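Local atomic coordinates of conserved hypothetical secreted protein (Helicobacter pylori, PDB entry 4RNY), a protein that is a cell-shape determinant and probably acts as a zinc-dependent metalloendopeptidase of the M23 family. Residues L4-L9 with A37-N42; K89-L94 with I139-D144; A115-N120 with F151-I156; K129-N134 with A159-R164. One frame throughout, in Å; residues are numbered along the deposited sequence.

Overall arrangement
From the N terminus, contact 1 closes first: the turn after strand 2-5 meets the loop that follows helix 30-36, enclosing a largely helical stretch. This contact is complete before any other opens. The remaining three cross one another, their segments alternating along the chain. Contact 2 pairs strand 87-96 with strand 136-146; contact 3 lays helix 112-121 on strand 153-163; contact 4 sets the loop leading into strand 136-146 beside the far end of strand 153-163. Strand 136-146 pairs with both 87-96 and 153-163 in one antiparallel sheet. Contacts 2 and 3 touch directly through T142 and T155, and contacts 3 and 4 through L118, which packs on A159.

Contact 1: residues L4-L9 with A37-N42; sequences LVWDKL and AEIQSN
W6 presents one face of its indole to the CG2 methyl of I39, which sits over the five-membered ring in a CH-pi contact, 3.5 Å from the centroid and 16° off the ring normal. The methyl is displaced toward the rim, so its nearest neighbour is the ring nitrogen: I39 CG2 to W6 NE1 measures 3.4 Å. CB of L9 covers the opposite face, and the indole is thus sandwiched between two aliphatic groups. With CG anti to the backbone N (chi1 -174°), the W6 ring swings back over the type II' turn from W6 to L9, where NE1 donates to O of L9 at 2.6 Å. The donor stands above the carbonyl plane, and the angle at hydrogen is a bent 139°. Farther along, CB of S41 rests 3.4 Å from O of D7, while the backbones of D7 and N42 run close together. Y45 of strand 44-49 meets the indole edge-to-face and F14 of helix 11-17 meets it at a slant, so W6 lies where helix and sheet meet. The two segments are joined by apolar and van der Waals contacts, while the one polar atom of the buried indole is satisfied within its own turn.

Contact 2: residues K89-L94 with I139-D144; sequences KEKTLL and IVYTRD
K89 and R143 begin a ladder of backbone hydrogen bonds that continues through K91 with Y141 and L93 with I139, three hydrogen-bonded antiparallel pairs with two bonds each. The six bonds span 2.7 to 3.0 Å between N and O, and the one from N of K89 to O of R143 is almost straight at 178°. Between them come the non-hydrogen-bonded pairs E90 with T142 and T92 with V140, where CA-H groups approach carbonyls, as in CA of T142 to O of K89 at 3.1 Å.

Apolar and ring packing follows the two faces of the sheet. On the face of K91, L93, I139 and Y141, the tyrosine ring folds back across the neighbouring strand because its CG lies between the backbone N and the carbonyl carbon (chi1 67°). CB of K91 then sits over the Y141 ring, offset toward its rim, in a CH-pi contact 4.2 Å from the centroid. Next to it, CD2 of L93 and CD1 of I139 lie 4.0 Å apart, beneath helices 101-109 and 112-121. On the other face, CG2 of V140 meets OG1 of T92 at 3.7 Å, a hydroxyl that bonds to O of G362.

The ladder therefore fixes the strand register and hydrophobic groups seat the helices, while charged ends pair outside it: R143 with D111 between the two helices, K91 with E361 of strand 357-361, the other neighbour of strand 87-96.

Contact 3: residues A115-N120 with F151-I156; sequences ANQLMN and FGQPTI. With SO4 (sulfate ion), chain F.
Q117 leaves its helix with CG anti to the carbonyl carbon (chi1 -73°) and then runs extended, which carries the terminal amide across to strand 153-156. The Q153 chain instead bends at chi2 (-81°), bringing OE1 round to meet it. NE2 of Q117 uses both of its N-H groups here, donating to OE1 of Q153 and to O of P154, both at 3.0 Å. Toward Q153 the donor lies in the carbonyl plane on a lone pair, and the two amides are nearly coplanar; toward P154 it is tilted from the carbonyl plane. Both acceptors lie close to the plane of the Q117 amide, so the pair of bonds fixes its rotation.

Across the amide, OE1 of Q117 receives a hydrogen bond from a water at 2.5 Å, and that water accepts from N of I156. The amide thus bonds directly to the Q153 side chain and the P154 carbonyl, and through the water to the strand backbone. This is helix-on-sheet packing in the second domain of Csd3: helix 112-121 lies against strand 153-163, the two short axes 9.4 Å apart at an angle of 42°.

Behind the polar group, CD1 of L118 meets CD1 of I156 at 4.1 Å, the side chains crossing at about a right angle. The proline ring packs against the Q117 amide, CD of P154 lying 3.6 Å from NE2 of Q117. At the corner formed by G152, its backbone N donates to O3 of a sulfate ion at 2.7 Å; T44 OG1 also bonds this anion, which probably came from the crystallisation liquor.

Contact 4: residues K129-N134 with A159-R164; sequences KRLVKN and AMVSSR
L131 turns its CG, from CB onward, beside the backbone N and anti to the carbonyl carbon (chi1 -59°), and its two methyls then meet strand 159-163. CD1 of L131 comes to within 4.0 Å of CG1 of V161. CD2 of L131 does more, lying 3.7 Å from that same CG1 of V161 and 3.5 Å from CB of S163, so it sits between two side chains that project from alternate positions of the strand. The leucine and valine cross at about a right angle, and L97 and V126 also touch the leucine, while Y122 packs on the valine.

Closer to the surface two charged side chains meet without bonding. R130 stretches out with CG anti to the backbone N (chi1 -160°) and passes OG of S163, which lies near its guanidinium edge, 3.9 Å from NE of R130. R164 lays NE over one face of that guanidinium, the two planar groups turned 52° against each other. NE of R164 and NH2 of R130 are both donors, and the detail of their close approach is doubtful.

The contact joins the loop before strand 136-146 to the end of strand 153-163. Its cohesion comes from the buried leucine, valine and serine CB, whereas the like charges of the exposed arginines add none, and their repulsion is probably screened by solvent.

Contact 1: residues L4-L9 with A37-N42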
loop_
_atom_site.group_PDB
_atom_site.type_symbol
_atom_site.label_atom_id
_atom_site.label_comp_id
_atom_site.label_asym_id
_atom_site.label_seq_id
_atom_site.Cartn_x
_atom_site.Cartn_y
_atom_site.Cartn_z
ATOM N N LEU A 4 14.477 10.933 -10.586
ATOM C CA LEU A 4 14.735 11.704 -9.374
ATOM C C LEU A 4 13.900 11.180 -8.218
ATOM O O LEU A 4 12.965 10.404 -8.450
ATOM C CB LEU A 4 14.393 13.174 -9.629
ATOM C CG LEU A 4 15.084 13.766 -10.883
ATOM C CD1 LEU A 4 14.436 15.060 -11.344
ATOM C CD2 LEU A 4 16.579 13.960 -10.635
ATOM N N VAL A 5 14.212 11.568 -6.977
ATOM C CA VAL A 5 13.346 11.203 -5.849
ATOM C C VAL A 5 12.699 12.422 -5.258
ATOM O O VAL A 5 13.273 13.490 -5.231
ATOM C CB VAL A 5 14.025 10.389 -4.707
ATOM C CG1 VAL A 5 15.056 9.409 -5.247
ATOM C CG2 VAL A 5 14.595 11.299 -3.642
ATOM N N TRP A 6 11.495 12.236 -4.749
ATOM C CA TRP A 6 10.597 13.336 -4.536
ATOM C C TRP A 6 10.980 14.224 -3.343
ATOM O O TRP A 6 11.114 15.444 -3.473
ATOM C CB TRP A 6 9.181 12.788 -4.390
ATOM C CG TRP A 6 8.166 13.835 -4.320
ATOM C CD1 TRP A 6 7.489 14.238 -3.217
ATOM C CD2 TRP A 6 7.710 14.652 -5.396
ATOM N NE1 TRP A 6 6.634 15.253 -3.534
ATOM C CE2 TRP A 6 6.753 15.529 -4.873
ATOM C CE3 TRP A 6 8.027 14.731 -6.742
ATOM C CZ2 TRP A 6 6.095 16.453 -5.647
ATOM C CZ3 TRP A 6 7.381 15.666 -7.513
ATOM C CH2 TRP A 6 6.424 16.510 -6.968
ATOM N N ASP A 7 11.145 13.605 -2.192
ATOM C CA ASP A 7 11.504 14.318 -0.964
ATOM C C ASP A 7 10.412 15.377 -0.662
ATOM O O ASP A 7 9.224 15.051 -0.672
ATOM C CB ASP A 7 12.903 14.946 -1.082
ATOM C CG ASP A 7 13.538 15.238 0.286
ATOM O OD1 ASP A 7 13.103 14.645 1.313
ATOM O OD2 ASP A 7 14.482 16.059 0.331
ATOM N N LYS A 8 10.828 16.626 -0.359
ATOM C CA LYS A 8 10.003 17.564 0.425
ATOM C C LYS A 8 8.720 18.102 -0.227
ATOM O O LYS A 8 7.809 18.532 0.471
ATOM C CB LYS A 8 10.887 18.759 0.839
ATOM C CG LYS A 8 12.208 18.438 1.563
ATOM C CD LYS A 8 12.034 18.092 3.040
ATOM C CE LYS A 8 11.782 16.604 3.260
ATOM N NZ LYS A 8 10.926 16.349 4.452
ATOM N N LEU A 9 8.639 18.044 -1.552
ATOM C CA LEU A 9 7.669 18.827 -2.324
ATOM C C LEU A 9 6.200 18.402 -2.255
ATOM O O LEU A 9 5.883 17.234 -2.107
ATOM C CB LEU A 9 8.083 18.825 -3.799
ATOM C CG LEU A 9 9.198 19.786 -4.224
ATOM C CD1 LEU A 9 9.361 19.717 -5.730
ATOM C CD2 LEU A 9 8.890 21.210 -3.779
ATOM N N ALA A 37 -3.253 14.511 -3.480
ATOM C CA ALA A 37 -2.702 14.700 -2.133
ATOM C C ALA A 37 -1.913 13.514 -1.644
ATOM O O ALA A 37 -1.324 13.601 -0.591
ATOM C CB ALA A 37 -3.793 15.044 -1.119
ATOM N N GLU A 38 -1.825 12.424 -2.394
ATOM C CA GLU A 38 -1.045 11.285 -1.896
ATOM C C GLU A 38 0.257 11.039 -2.648
ATOM O O GLU A 38 0.614 9.895 -2.912
ATOM C CB GLU A 38 -1.890 10.017 -1.928
ATOM C CG GLU A 38 -2.918 9.927 -0.813
ATOM C CD GLU A 38 -2.338 9.593 0.585
ATOM O OE1 GLU A 38 -1.158 9.141 0.689
ATOM O OE2 GLU A 38 -3.127 9.730 1.566
ATOM N N ILE A 39 0.952 12.109 -3.003
ATOM C CA ILE A 39 2.282 11.993 -3.548
ATOM C C ILE A 39 3.173 11.770 -2.347
ATOM O O ILE A 39 3.284 12.624 -1.501
ATOM C CB ILE A 39 2.752 13.263 -4.268
ATOM C CG1 ILE A 39 1.881 13.532 -5.491
ATOM C CG2 ILE A 39 4.212 13.102 -4.683
ATOM C CD1 ILE A 39 1.870 14.971 -5.943
ATOM N N GLN A 40 3.778 10.602 -2.265
ATOM C CA GLN A 40 4.574 10.251 -1.117
ATOM C C GLN A 40 6.030 10.665 -1.276
ATOM O O GLN A 40 6.599 10.588 -2.346
ATOM C CB GLN A 40 4.420 8.744 -0.847
ATOM C CG GLN A 40 3.057 8.396 -0.249
ATOM C CD GLN A 40 2.697 9.283 0.943
ATOM O OE1 GLN A 40 3.525 9.521 1.832
ATOM N NE2 GLN A 40 1.464 9.796 0.959
ATOM N N SER A 41 6.650 11.066 -0.198
ATOM C CA SER A 41 8.059 11.357 -0.260
ATOM C C SER A 41 8.882 10.092 -0.461
ATOM O O SER A 41 8.473 9.013 -0.115
ATOM C CB SER A 41 8.502 12.114 0.980
ATOM O OG SER A 41 7.772 11.695 2.093
ATOM N N ASN A 42 10.041 10.261 -1.085
ATOM C CA ASN A 42 10.918 9.140 -1.376
ATOM C C ASN A 42 10.562 8.400 -2.665
ATOM O O ASN A 42 11.280 7.482 -3.062
ATOM C CB ASN A 42 10.939 8.160 -0.198
ATOM C CG ASN A 42 11.638 8.723 1.029
ATOM O OD1 ASN A 42 11.732 8.055 2.059
ATOM N ND2 ASN A 42 12.131 9.955 0.928
#

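Contact 2: residues K89-L94 with I139-D144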
loop_
_atom_site.group_PDB
_atom_site.type_symbol
_atom_site.label_atom_id
_atom_site.label_comp_id
_atom_site.label_asym_id
_atom_site.label_seq_id
_atom_site.Cartn_x
_atom_site.Cartn_y
_atom_site.Cartn_z
ATOM N N LYS A 89 7.381 -9.325 -12.512
ATOM C CA LYS A 89 8.115 -10.610 -12.454
ATOM C C LYS A 89 7.759 -11.382 -11.169
ATOM O O LYS A 89 7.576 -10.786 -10.110
ATOM C CB LYS A 89 9.640 -10.402 -12.448
ATOM C CG LYS A 89 10.241 -9.955 -13.756
ATOM C CD LYS A 89 11.699 -9.563 -13.576
ATOM C CE LYS A 89 12.246 -8.927 -14.830
ATOM N NZ LYS A 89 13.668 -8.565 -14.640
ATOM N N GLU A 90 7.699 -12.703 -11.279
ATOM C CA GLU A 90 7.492 -13.591 -10.141
ATOM C C GLU A 90 8.806 -14.287 -9.782
ATOM O O GLU A 90 9.523 -14.777 -10.631
ATOM C CB GLU A 90 6.413 -14.615 -10.456
ATOM C CG GLU A 90 6.073 -15.523 -9.287
ATOM C CD GLU A 90 4.983 -16.511 -9.614
ATOM O OE1 GLU A 90 3.918 -16.485 -8.975
ATOM O OE2 GLU A 90 5.193 -17.316 -10.530
ATOM N N LYS A 91 9.106 -14.341 -8.511
ATOM C CA LYS A 91 10.321 -14.967 -8.032
ATOM C C LYS A 91 9.985 -15.904 -6.878
ATOM O O LYS A 91 8.941 -15.734 -6.249
ATOM C CB LYS A 91 11.312 -13.872 -7.634
ATOM C CG LYS A 91 12.138 -13.392 -8.846
ATOM C CD LYS A 91 12.434 -11.918 -8.825
ATOM C CE LYS A 91 13.657 -11.573 -9.685
ATOM N NZ LYS A 91 13.569 -12.041 -11.098
ATOM N N THR A 92 10.852 -16.908 -6.665
ATOM C CA THR A 92 10.778 -17.826 -5.530
ATOM C C THR A 92 12.117 -17.797 -4.825
ATOM O O THR A 92 13.158 -18.041 -5.456
ATOM C CB THR A 92 10.469 -19.246 -5.952
ATOM O OG1 THR A 92 9.259 -19.265 -6.710
ATOM C CG2 THR A 92 10.268 -20.137 -4.692
ATOM N N LEU A 93 12.094 -17.391 -3.561
ATOM C CA LEU A 93 13.280 -17.364 -2.720
ATOM C C LEU A 93 13.259 -18.602 -1.839
ATOM O O LEU A 93 12.241 -18.881 -1.226
ATOM C CB LEU A 93 13.315 -16.108 -1.834
ATOM C CG LEU A 93 14.288 -16.088 -0.676
ATOM C CD1 LEU A 93 15.671 -16.169 -1.264
ATOM C CD2 LEU A 93 14.179 -14.854 0.206
ATOM N N LEU A 94 14.378 -19.337 -1.827
ATOM C CA LEU A 94 14.596 -20.474 -0.940
ATOM C C LEU A 94 15.822 -20.101 -0.123
ATOM O O LEU A 94 16.913 -19.797 -0.671
ATOM C CB LEU A 94 14.818 -21.751 -1.749
ATOM C CG LEU A 94 13.865 -22.033 -2.913
ATOM C CD1 LEU A 94 14.339 -23.260 -3.662
ATOM C CD2 LEU A 94 12.437 -22.235 -2.431
ATOM N N ILE A 139 9.731 -17.832 -0.114
ATOM C CA ILE A 139 8.771 -16.787 -0.504
ATOM C C ILE A 139 8.594 -16.788 -1.995
ATOM O O ILE A 139 9.573 -16.666 -2.746
ATOM C CB ILE A 139 9.227 -15.377 -0.107
ATOM C CG1 ILE A 139 9.947 -15.374 1.240
ATOM C CG2 ILE A 139 8.033 -14.420 -0.089
ATOM C CD1 ILE A 139 10.512 -13.980 1.568
ATOM N N VAL A 140 7.331 -16.876 -2.398
ATOM C CA VAL A 140 6.908 -16.647 -3.763
ATOM C C VAL A 140 6.271 -15.269 -3.802
ATOM O O VAL A 140 5.352 -14.955 -3.018
ATOM C CB VAL A 140 5.879 -17.714 -4.220
ATOM C CG1 VAL A 140 5.395 -17.410 -5.636
ATOM C CG2 VAL A 140 6.537 -19.089 -4.167
ATOM N N TYR A 141 6.796 -14.429 -4.674
ATOM C CA TYR A 141 6.375 -13.028 -4.714
ATOM C C TYR A 141 6.555 -12.393 -6.057
ATOM O O TYR A 141 7.369 -12.855 -6.871
ATOM C CB TYR A 141 7.142 -12.236 -3.671
ATOM C CG TYR A 141 8.626 -12.086 -3.930
ATOM C CD1 TYR A 141 9.532 -13.101 -3.596
ATOM C CD2 TYR A 141 9.131 -10.923 -4.505
ATOM C CE1 TYR A 141 10.879 -12.968 -3.819
ATOM C CE2 TYR A 141 10.470 -10.763 -4.700
ATOM C CZ TYR A 141 11.356 -11.794 -4.368
ATOM O OH TYR A 141 12.708 -11.622 -4.570
ATOM N N THR A 142 5.816 -11.307 -6.293
ATOM C CA THR A 142 6.006 -10.534 -7.490
ATOM C C THR A 142 6.709 -9.229 -7.213
ATOM O O THR A 142 6.574 -8.634 -6.135
ATOM C CB THR A 142 4.686 -10.219 -8.204
ATOM O OG1 THR A 142 3.831 -9.379 -7.386
ATOM C CG2 THR A 142 3.998 -11.528 -8.566
ATOM N N ARG A 143 7.391 -8.766 -8.239
ATOM C CA ARG A 143 8.122 -7.526 -8.198
ATOM C C ARG A 143 7.864 -6.750 -9.513
ATOM O O ARG A 143 7.872 -7.351 -10.573
ATOM C CB ARG A 143 9.609 -7.866 -8.095
ATOM C CG ARG A 143 10.462 -6.719 -7.618
ATOM C CD ARG A 143 10.108 -6.388 -6.182
ATOM N NE ARG A 143 11.137 -5.548 -5.574
ATOM C CZ ARG A 143 10.997 -4.251 -5.310
ATOM N NH1 ARG A 143 9.883 -3.596 -5.582
ATOM N NH2 ARG A 143 11.997 -3.601 -4.766
ATOM N N ASP A 144 7.700 -5.438 -9.439
ATOM C CA ASP A 144 7.427 -4.609 -10.627
ATOM C C ASP A 144 8.625 -3.798 -11.069
ATOM O O ASP A 144 9.351 -3.244 -10.233
ATOM C CB ASP A 144 6.276 -3.657 -10.369
ATOM C CG ASP A 144 4.990 -4.373 -10.091
ATOM O OD1 ASP A 144 4.916 -5.579 -10.409
ATOM O OD2 ASP A 144 4.045 -3.738 -9.586
#

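Contact 3: residues A115-N120 with F151-I156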
loop_
_atom_site.group_PDB
_atom_site.type_symbol
_atom_site.label_atom_id
_atom_site.label_comp_id
_atom_site.label_asym_id
_atom_site.label_seq_id
_atom_site.Cartn_x
_atom_site.Cartn_y
_atom_site.Cartn_z
ATOM N N ALA A 115 11.736 -8.177 2.982
ATOM C CA ALA A 115 12.092 -8.624 4.332
ATOM C C ALA A 115 11.130 -8.102 5.391
ATOM O O ALA A 115 10.669 -8.870 6.271
ATOM C CB ALA A 115 13.526 -8.189 4.650
ATOM N N ASN A 116 10.840 -6.800 5.331
ATOM C CA ASN A 116 9.961 -6.169 6.288
ATOM C C ASN A 116 8.521 -6.637 6.158
ATOM O O ASN A 116 7.828 -6.803 7.150
ATOM C CB ASN A 116 10.079 -4.651 6.210
ATOM C CG ASN A 116 11.474 -4.178 6.660
ATOM O OD1 ASN A 116 12.115 -4.810 7.530
ATOM N ND2 ASN A 116 11.974 -3.117 6.047
ATOM N N GLN A 117 8.073 -6.878 4.936
ATOM C CA GLN A 117 6.727 -7.370 4.753
ATOM C C GLN A 117 6.600 -8.745 5.397
ATOM O O GLN A 117 5.583 -9.052 6.044
ATOM C CB GLN A 117 6.380 -7.485 3.287
ATOM C CG GLN A 117 6.136 -6.157 2.570
ATOM C CD GLN A 117 5.610 -6.365 1.150
ATOM O OE1 GLN A 117 5.314 -7.474 0.747
ATOM N NE2 GLN A 117 5.495 -5.298 0.404
ATOM N N LEU A 118 7.601 -9.588 5.194
ATOM C CA LEU A 118 7.498 -10.942 5.728
ATOM C C LEU A 118 7.497 -10.913 7.271
ATOM O O LEU A 118 6.664 -11.553 7.916
ATOM C CB LEU A 118 8.605 -11.831 5.172
ATOM C CG LEU A 118 8.440 -13.311 5.527
ATOM C CD1 LEU A 118 7.366 -13.961 4.667
ATOM C CD2 LEU A 118 9.735 -14.062 5.338
ATOM N N MET A 119 8.425 -10.148 7.844
ATOM C CA MET A 119 8.477 -9.951 9.300
ATOM C C MET A 119 7.133 -9.526 9.874
ATOM O O MET A 119 6.660 -10.129 10.851
ATOM C CB MET A 119 9.558 -8.933 9.688
ATOM C CG MET A 119 9.557 -8.543 11.179
ATOM S SD MET A 119 10.823 -7.298 11.473
ATOM C CE MET A 119 12.327 -8.191 11.018
ATOM N N ASN A 120 6.498 -8.528 9.256
ATOM C CA ASN A 120 5.221 -8.071 9.753
ATOM C C ASN A 120 4.145 -9.124 9.577
ATOM O O ASN A 120 3.357 -9.331 10.481
ATOM C CB ASN A 120 4.779 -6.748 9.110
ATOM C CG ASN A 120 5.591 -5.580 9.612
ATOM O OD1 ASN A 120 5.829 -5.469 10.809
ATOM N ND2 ASN A 120 6.041 -4.720 8.709
ATOM N N PHE A 151 10.485 -0.829 -8.719
ATOM C CA PHE A 151 9.847 0.280 -8.001
ATOM C C PHE A 151 8.669 -0.278 -7.237
ATOM O O PHE A 151 8.202 -1.419 -7.484
ATOM C CB PHE A 151 9.391 1.386 -8.995
ATOM C CG PHE A 151 8.019 1.137 -9.586
ATOM C CD1 PHE A 151 7.845 0.158 -10.519
ATOM C CD2 PHE A 151 6.911 1.883 -9.174
ATOM C CE1 PHE A 151 6.584 -0.106 -11.053
ATOM C CE2 PHE A 151 5.646 1.619 -9.690
ATOM C CZ PHE A 151 5.491 0.622 -10.636
ATOM N N GLY A 152 8.149 0.519 -6.331
ATOM C CA GLY A 152 6.981 0.112 -5.572
ATOM C C GLY A 152 7.324 -1.000 -4.586
ATOM O O GLY A 152 8.490 -1.176 -4.210
ATOM N N GLN A 153 6.295 -1.723 -4.160
ATOM C CA GLN A 153 6.412 -2.801 -3.166
ATOM C C GLN A 153 6.304 -4.178 -3.826
ATOM O O GLN A 153 5.492 -4.365 -4.744
ATOM C CB GLN A 153 5.247 -2.723 -2.173
ATOM C CG GLN A 153 5.163 -1.424 -1.409
ATOM C CD GLN A 153 6.121 -1.392 -0.238
ATOM O OE1 GLN A 153 6.365 -2.409 0.476
ATOM N NE2 GLN A 153 6.641 -0.217 0.007
ATOM N N PRO A 154 7.048 -5.163 -3.309
ATOM C CA PRO A 154 6.725 -6.529 -3.710
ATOM C C PRO A 154 5.341 -6.937 -3.222
ATOM O O PRO A 154 4.796 -6.305 -2.310
ATOM C CB PRO A 154 7.806 -7.365 -3.028
ATOM C CG PRO A 154 8.283 -6.557 -1.877
ATOM C CD PRO A 154 7.957 -5.111 -2.149
ATOM N N THR A 155 4.784 -7.979 -3.823
ATOM C CA THR A 155 3.622 -8.636 -3.272
ATOM C C THR A 155 3.891 -10.100 -3.028
ATOM O O THR A 155 4.256 -10.829 -3.945
ATOM C CB THR A 155 2.411 -8.524 -4.229
ATOM O OG1 THR A 155 1.997 -7.159 -4.255
ATOM C CG2 THR A 155 1.266 -9.328 -3.741
ATOM N N ILE A 156 3.684 -10.541 -1.801
ATOM C CA ILE A 156 3.874 -11.934 -1.440
ATOM C C ILE A 156 2.655 -12.736 -1.874
ATOM O O ILE A 156 1.532 -12.399 -1.503
ATOM C CB ILE A 156 4.056 -12.068 0.071
ATOM C CG1 ILE A 156 5.379 -11.397 0.485
ATOM C CG2 ILE A 156 4.015 -13.548 0.502
ATOM C CD1 ILE A 156 5.626 -11.444 1.963
HETATM S S SO4 F . 10.247 3.852 -5.743
HETATM O O1 SO4 F . 11.349 3.705 -6.581
HETATM O O2 SO4 F . 9.232 4.716 -6.213
HETATM O O3 SO4 F . 9.652 2.636 -5.579
HETATM O O4 SO4 F . 10.683 4.325 -4.508
HETATM O O HOH W 1 3.121 -8.650 0.419
#

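Contact 4: residues K129-N134 with A159-R164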
loop_
_atom_site.group_PDB
_atom_site.type_symbol
_atom_site.label_atom_id
_atom_site.label_comp_id
_atom_site.label_asym_id
_atom_site.label_seq_id
_atom_site.Cartn_x
_atom_site.Cartn_y
_atom_site.Cartn_z
ATOM N N LYS A 129 12.825 -12.594 15.736
ATOM C CA LYS A 129 13.694 -12.807 16.905
ATOM C C LYS A 129 13.793 -14.280 17.294
ATOM O O LYS A 129 14.787 -14.703 17.856
ATOM C CB LYS A 129 13.237 -11.949 18.107
ATOM C CG LYS A 129 11.733 -12.006 18.413
ATOM C CD LYS A 129 11.312 -11.035 19.519
ATOM C CE LYS A 129 11.181 -9.604 18.998
ATOM N NZ LYS A 129 10.779 -8.637 20.057
ATOM N N ARG A 130 12.778 -15.063 16.961
ATOM C CA ARG A 130 12.758 -16.491 17.261
ATOM C C ARG A 130 13.627 -17.352 16.305
ATOM O O ARG A 130 14.083 -18.427 16.685
ATOM C CB ARG A 130 11.294 -16.974 17.241
ATOM C CG ARG A 130 10.969 -18.277 17.974
ATOM C CD ARG A 130 9.448 -18.396 18.145
ATOM N NE ARG A 130 8.948 -19.776 18.179
ATOM C CZ ARG A 130 8.467 -20.414 19.254
ATOM N NH1 ARG A 130 8.405 -19.836 20.449
ATOM N NH2 ARG A 130 8.047 -21.669 19.131
ATOM N N LEU A 131 13.881 -16.892 15.080
ATOM C CA LEU A 131 14.439 -17.782 14.071
ATOM C C LEU A 131 15.948 -17.985 14.257
ATOM O O LEU A 131 16.666 -17.097 14.712
ATOM C CB LEU A 131 14.134 -17.271 12.670
ATOM C CG LEU A 131 12.641 -17.130 12.364
ATOM C CD1 LEU A 131 12.447 -16.443 11.027
ATOM C CD2 LEU A 131 11.980 -18.513 12.363
ATOM N N VAL A 132 16.431 -19.170 13.926
ATOM C CA VAL A 132 17.855 -19.463 14.142
ATOM C C VAL A 132 18.474 -20.075 12.900
ATOM O O VAL A 132 17.765 -20.464 11.964
ATOM C CB VAL A 132 18.092 -20.392 15.387
ATOM C CG1 VAL A 132 17.462 -19.801 16.637
ATOM C CG2 VAL A 132 17.554 -21.786 15.132
ATOM N N LYS A 133 19.809 -20.190 12.933
ATOM C CA LYS A 133 20.596 -20.756 11.838
ATOM C C LYS A 133 20.061 -22.096 11.366
ATOM O O LYS A 133 19.740 -23.002 12.163
ATOM C CB LYS A 133 22.082 -20.878 12.243
ATOM C CG LYS A 133 22.996 -21.266 11.094
ATOM C CD LYS A 133 24.473 -21.180 11.480
ATOM C CE LYS A 133 25.315 -22.270 10.800
ATOM N NZ LYS A 133 25.611 -21.953 9.373
ATOM N N ASN A 134 19.959 -22.196 10.046
ATOM C CA ASN A 134 19.406 -23.335 9.345
ATOM C C ASN A 134 17.897 -23.530 9.409
ATOM O O ASN A 134 17.403 -24.502 8.847
ATOM C CB ASN A 134 20.138 -24.639 9.684
ATOM C CG ASN A 134 21.508 -24.694 9.046
ATOM O OD1 ASN A 134 22.367 -23.895 9.365
ATOM N ND2 ASN A 134 21.692 -25.601 8.108
ATOM N N ALA A 159 4.295 -17.810 1.386
ATOM C CA ALA A 159 5.506 -17.985 2.128
ATOM C C ALA A 159 5.374 -19.188 3.032
ATOM O O ALA A 159 4.263 -19.597 3.362
ATOM C CB ALA A 159 5.857 -16.722 2.938
ATOM N N MET A 160 6.536 -19.690 3.446
ATOM C CA MET A 160 6.690 -20.786 4.404
ATOM C C MET A 160 7.901 -20.409 5.255
ATOM O O MET A 160 8.968 -20.085 4.735
ATOM C CB MET A 160 6.940 -22.107 3.672
ATOM C CG MET A 160 6.965 -23.365 4.542
ATOM S SD MET A 160 8.462 -23.519 5.546
ATOM C CE MET A 160 9.670 -23.828 4.287
ATOM N N VAL A 161 7.705 -20.369 6.562
ATOM C CA VAL A 161 8.804 -20.188 7.492
ATOM C C VAL A 161 8.819 -21.445 8.347
ATOM O O VAL A 161 7.767 -21.865 8.814
ATOM C CB VAL A 161 8.568 -19.000 8.403
ATOM C CG1 VAL A 161 9.650 -18.909 9.454
ATOM C CG2 VAL A 161 8.547 -17.710 7.597
ATOM N N SER A 162 9.974 -22.042 8.548
ATOM C CA SER A 162 10.101 -23.187 9.426
ATOM C C SER A 162 10.873 -22.844 10.681
ATOM O O SER A 162 11.925 -22.275 10.627
ATOM C CB SER A 162 10.742 -24.324 8.715
ATOM O OG SER A 162 12.088 -24.056 8.533
ATOM N N SER A 163 10.302 -23.187 11.810
ATOM C CA SER A 163 10.876 -22.900 13.103
ATOM C C SER A 163 10.457 -23.975 14.093
ATOM O O SER A 163 9.338 -24.388 14.142
ATOM C CB SER A 163 10.529 -21.476 13.567
ATOM O OG SER A 163 10.600 -21.244 14.931
ATOM N N ARG A 164 11.439 -24.425 14.843
ATOM C CA ARG A 164 11.248 -25.362 15.911
ATOM C C ARG A 164 10.392 -26.548 15.499
ATOM O O ARG A 164 9.452 -26.879 16.140
ATOM C CB ARG A 164 10.708 -24.623 17.131
ATOM C CG ARG A 164 11.793 -23.854 17.852
ATOM C CD ARG A 164 11.343 -22.663 18.648
ATOM N NE ARG A 164 10.684 -23.058 19.856
ATOM C CZ ARG A 164 11.191 -23.010 21.075
ATOM N NH1 ARG A 164 12.382 -22.561 21.295
ATOM N NH2 ARG A 164 10.472 -23.431 22.077
#